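PDB 6GL2: endoglucanase, family GH5 from Zobellia galactanivorans, which probably hydrolyses beta-glucan chains such as mixed-linked glucan, acting as an endo-glucanase on hemicellulose. Local coordinates for residues A[258-263]-A[299-304]. Residues are numbered along the deposited sequence; the frame is centred on the assembly and turned at random.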
ATOM      1  N   LYS A 258     -10.363  -0.620 -16.477  1.00 13.81           N
ATOM      2  CA  LYS A 258     -10.544  -1.986 -16.033  1.00 14.21           C
ATOM      3  C   LYS A 258     -10.784  -2.074 -14.511  1.00 13.62           C
ATOM      4  O   LYS A 258     -11.664  -2.713 -13.982  1.00 15.27           O
ATOM      5  CB  LYS A 258      -9.361  -2.849 -16.463  1.00 16.40           C
ATOM      6  CG  LYS A 258      -9.183  -4.216 -15.941  1.00 23.35           C
ATOM      7  CD  LYS A 258      -7.889  -4.833 -16.538  1.00 25.56           C
ATOM      8  CE  LYS A 258      -6.548  -4.576 -15.751  1.00 29.78           C
ATOM      9  NZ  LYS A 258      -5.168  -5.196 -16.081  1.00 24.61           N
ATOM     10  N   ILE A 259      -9.912  -1.356 -13.787  1.00 12.71           N
ATOM     11  CA  ILE A 259      -9.977  -1.296 -12.315  1.00 12.79           C
ATOM     12  C   ILE A 259     -11.285  -0.604 -11.883  1.00 11.43           C
ATOM     13  O   ILE A 259     -12.030  -1.063 -11.025  1.00 12.52           O
ATOM     14  CB  ILE A 259      -8.746  -0.530 -11.801  1.00 12.45           C
ATOM     15  CG1 ILE A 259      -7.460  -1.287 -12.159  1.00 13.97           C
ATOM     16  CG2 ILE A 259      -8.914  -0.131 -10.320  1.00 13.59           C
ATOM     17  CD1 ILE A 259      -6.216  -0.449 -11.936  1.00 14.45           C
ATOM     18  N   ARG A 260     -11.578   0.559 -12.485  1.00 12.13           N
ATOM     19  CA  ARG A 260     -12.823   1.267 -12.203  1.00 13.75           C
ATOM     20  C   ARG A 260     -14.066   0.420 -12.481  1.00 13.27           C
ATOM     21  O   ARG A 260     -14.976   0.268 -11.686  1.00 15.64           O
ATOM     22  CB  ARG A 260     -12.940   2.583 -13.017  1.00 15.45           C
ATOM     23  CG  ARG A 260     -14.299   3.261 -12.985  1.00 17.39           C
ATOM     24  CD  ARG A 260     -14.496   4.209 -14.171  1.00 21.13           C
ATOM     25  NE  ARG A 260     -14.506   3.531 -15.515  1.00 21.98           N
ATOM     26  CZ  ARG A 260     -14.368   4.175 -16.673  1.00 25.03           C
ATOM     27  NH1 ARG A 260     -14.169   5.506 -16.678  1.00 24.56           N
ATOM     28  NH2 ARG A 260     -14.374   3.510 -17.818  1.00 28.27           N
ATOM     29  N   ASP A 261     -14.048  -0.153 -13.684  1.00 15.65           N
ATOM     30  CA  ASP A 261     -15.240  -0.943 -14.105  1.00 15.56           C
ATOM     31  C   ASP A 261     -15.567  -2.113 -13.194  1.00 16.58           C
ATOM     32  O   ASP A 261     -16.730  -2.406 -12.871  1.00 17.89           O
ATOM     33  CB  ASP A 261     -15.125  -1.358 -15.565  1.00 18.79           C
ATOM     34  CG  ASP A 261     -15.179  -0.169 -16.536  1.00 20.39           C
ATOM     35  OD1 ASP A 261     -15.555   0.945 -16.152  1.00 21.71           O
ATOM     36  OD2 ASP A 261     -14.805  -0.420 -17.735  1.00 25.52           O
ATOM     37  N   LYS A 262     -14.510  -2.803 -12.728  1.00 13.57           N
ATOM     38  CA  LYS A 262     -14.682  -3.986 -11.873  1.00 15.31           C
ATOM     39  C   LYS A 262     -15.054  -3.520 -10.472  1.00 15.09           C
ATOM     40  O   LYS A 262     -16.043  -3.900  -9.918  1.00 16.24           O
ATOM     41  CB  LYS A 262     -13.439  -4.870 -11.818  1.00 16.97           C
ATOM     42  CG  LYS A 262     -13.562  -6.049 -10.875  1.00 19.06           C
ATOM     43  CD  LYS A 262     -14.590  -7.002 -11.504  1.00 24.90           C
ATOM     44  CE  LYS A 262     -14.720  -8.394 -10.911  1.00 30.36           C
ATOM     45  NZ  LYS A 262     -15.705  -9.137 -11.785  1.00 35.31           N
ATOM     46  N   PHE A 263     -14.194  -2.709  -9.837  1.00 14.64           N
ATOM     47  CA  PHE A 263     -14.367  -2.408  -8.418  1.00 13.56           C
ATOM     48  C   PHE A 263     -15.380  -1.309  -8.128  1.00 12.58           C
ATOM     49  O   PHE A 263     -16.178  -1.462  -7.227  1.00 14.40           O
ATOM     50  CB  PHE A 263     -13.027  -2.100  -7.759  1.00 14.00           C
ATOM     51  CG  PHE A 263     -12.052  -3.260  -7.842  1.00 13.98           C
ATOM     52  CD1 PHE A 263     -12.367  -4.433  -7.218  1.00 14.34           C
ATOM     53  CD2 PHE A 263     -10.805  -3.172  -8.444  1.00 14.61           C
ATOM     54  CE1 PHE A 263     -11.466  -5.481  -7.256  1.00 15.17           C
ATOM     55  CE2 PHE A 263      -9.880  -4.236  -8.427  1.00 15.43           C
ATOM     56  CZ  PHE A 263     -10.252  -5.389  -7.848  1.00 15.18           C
ATOM     57  N   ALA A 299      -7.309  10.650 -10.211  1.00 13.05           N
ATOM     58  CA  ALA A 299      -8.157  11.636  -9.557  1.00 13.56           C
ATOM     59  C   ALA A 299      -9.537  11.734 -10.269  1.00 14.40           C
ATOM     60  O   ALA A 299     -10.554  11.742  -9.579  1.00 16.78           O
ATOM     61  CB  ALA A 299      -7.477  12.982  -9.531  1.00 16.05           C
ATOM     62  N   GLU A 300      -9.562  11.669 -11.586  1.00 14.78           N
ATOM     63  CA  GLU A 300     -10.826  11.720 -12.353  1.00 16.70           C
ATOM     64  C   GLU A 300     -11.719  10.543 -12.079  1.00 16.09           C
ATOM     65  O   GLU A 300     -12.943  10.653 -12.196  1.00 18.78           O
ATOM     66  CB  GLU A 300     -10.518  11.854 -13.844  1.00 18.93           C
ATOM     67  CG  GLU A 300      -9.882  13.229 -14.060  1.00 24.88           C
ATOM     68  CD  GLU A 300      -9.687  13.705 -15.462  1.00 32.40           C
ATOM     69  OE1 GLU A 300      -9.700  12.883 -16.399  1.00 37.72           O
ATOM     70  OE2 GLU A 300      -9.487  14.952 -15.545  1.00 33.14           O
ATOM     71  N   ARG A 301     -11.175   9.406 -11.705  1.00 13.95           N
ATOM     72  CA  ARG A 301     -11.862   8.206 -11.369  1.00 14.24           C
ATOM     73  C   ARG A 301     -12.152   8.036  -9.874  1.00 13.44           C
ATOM     74  O   ARG A 301     -12.803   7.059  -9.508  1.00 15.01           O
ATOM     75  CB  ARG A 301     -11.125   7.021 -11.936  1.00 14.61           C
ATOM     76  CG  ARG A 301     -11.189   6.979 -13.466  1.00 15.26           C
ATOM     77  CD  ARG A 301     -10.097   6.129 -14.093  1.00 15.20           C
ATOM     78  NE  ARG A 301     -10.235   6.147 -15.546  1.00 17.30           N
ATOM     79  CZ  ARG A 301     -10.009   7.186 -16.274  1.00 15.65           C
ATOM     80  NH1 ARG A 301      -9.438   8.283 -15.818  1.00 15.84           N
ATOM     81  NH2 ARG A 301     -10.338   7.119 -17.589  1.00 18.11           N
ATOM     82  N   GLY A 302     -11.653   8.925  -9.010  1.00 12.92           N
ATOM     83  CA  GLY A 302     -11.907   8.805  -7.588  1.00 13.11           C
ATOM     84  C   GLY A 302     -10.987   7.786  -6.905  1.00 10.99           C
ATOM     85  O   GLY A 302     -11.322   7.334  -5.815  1.00 12.34           O
ATOM     86  N   ILE A 303      -9.956   7.408  -7.593  1.00 12.32           N
ATOM     87  CA  ILE A 303      -8.930   6.449  -7.083  1.00 11.36           C
ATOM     88  C   ILE A 303      -7.834   7.284  -6.429  1.00 10.59           C
ATOM     89  O   ILE A 303      -7.339   8.217  -6.992  1.00 11.83           O
ATOM     90  CB  ILE A 303      -8.311   5.646  -8.212  1.00 11.82           C
ATOM     91  CG1 ILE A 303      -9.388   4.792  -8.946  1.00 13.35           C
ATOM     92  CG2 ILE A 303      -7.076   4.780  -7.789  1.00 11.70           C
ATOM     93  CD1 ILE A 303      -8.973   4.113 -10.239  1.00 15.25           C
ATOM     94  N   CYS A 304      -7.443   6.898  -5.195  1.00 10.62           N
ATOM     95  CA  CYS A 304      -6.344   7.616  -4.491  1.00 10.27           C
ATOM     96  C   CYS A 304      -4.981   7.081  -4.973  1.00  9.60           C
ATOM     97  O   CYS A 304      -4.718   5.875  -4.825  1.00 11.12           O
ATOM     98  CB  CYS A 304      -6.404   7.305  -3.007  1.00 10.26           C
ATOM     99  SG  CYS A 304      -4.988   7.869  -2.055  1.00 10.67           S
TER
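Ile259 and Ile303 meet methyl to methyl, CG2 of Ile259 lying 4.2 Å from CD1 of Ile303. Branched aliphatic side chains suit this buried side, where both also rest on Met273 of strand 271-276. Nearer the surface, two arginines slant past each other, NH1 of Arg260 4.1 Å from NE of Arg301, their guanidinium planes 21° apart. The closeness of the like charges is probably offset by Asp257, about one turn earlier on the helix of Arg260, whose OD1 forms salt bridges to both of these nitrogens; Arg301 also donates to the carbonyl of Ala297. With CG anti to the backbone N (chi1 169°) and a bend at chi3, Arg260 turns its NE back to Asp261, reaching OD1 at 2.9 Å from above the carboxylate plane. Replacing Arg260 by an alanine would probably leave Asp261 without this ion pair and Asp257 with Arg301 but not its second cationic partner. Beyond Arg301, Gly302 ends helix 284-301 in a Schellman motif, its positive phi (81°) being easy for a residue without a side chain, and the chain turns inward through Ile303. The arrangement joins neighbouring outer helices of the (beta/alpha)8 TIM barrel of family GH5, just where the second leads into the last barrel strand, 304-307.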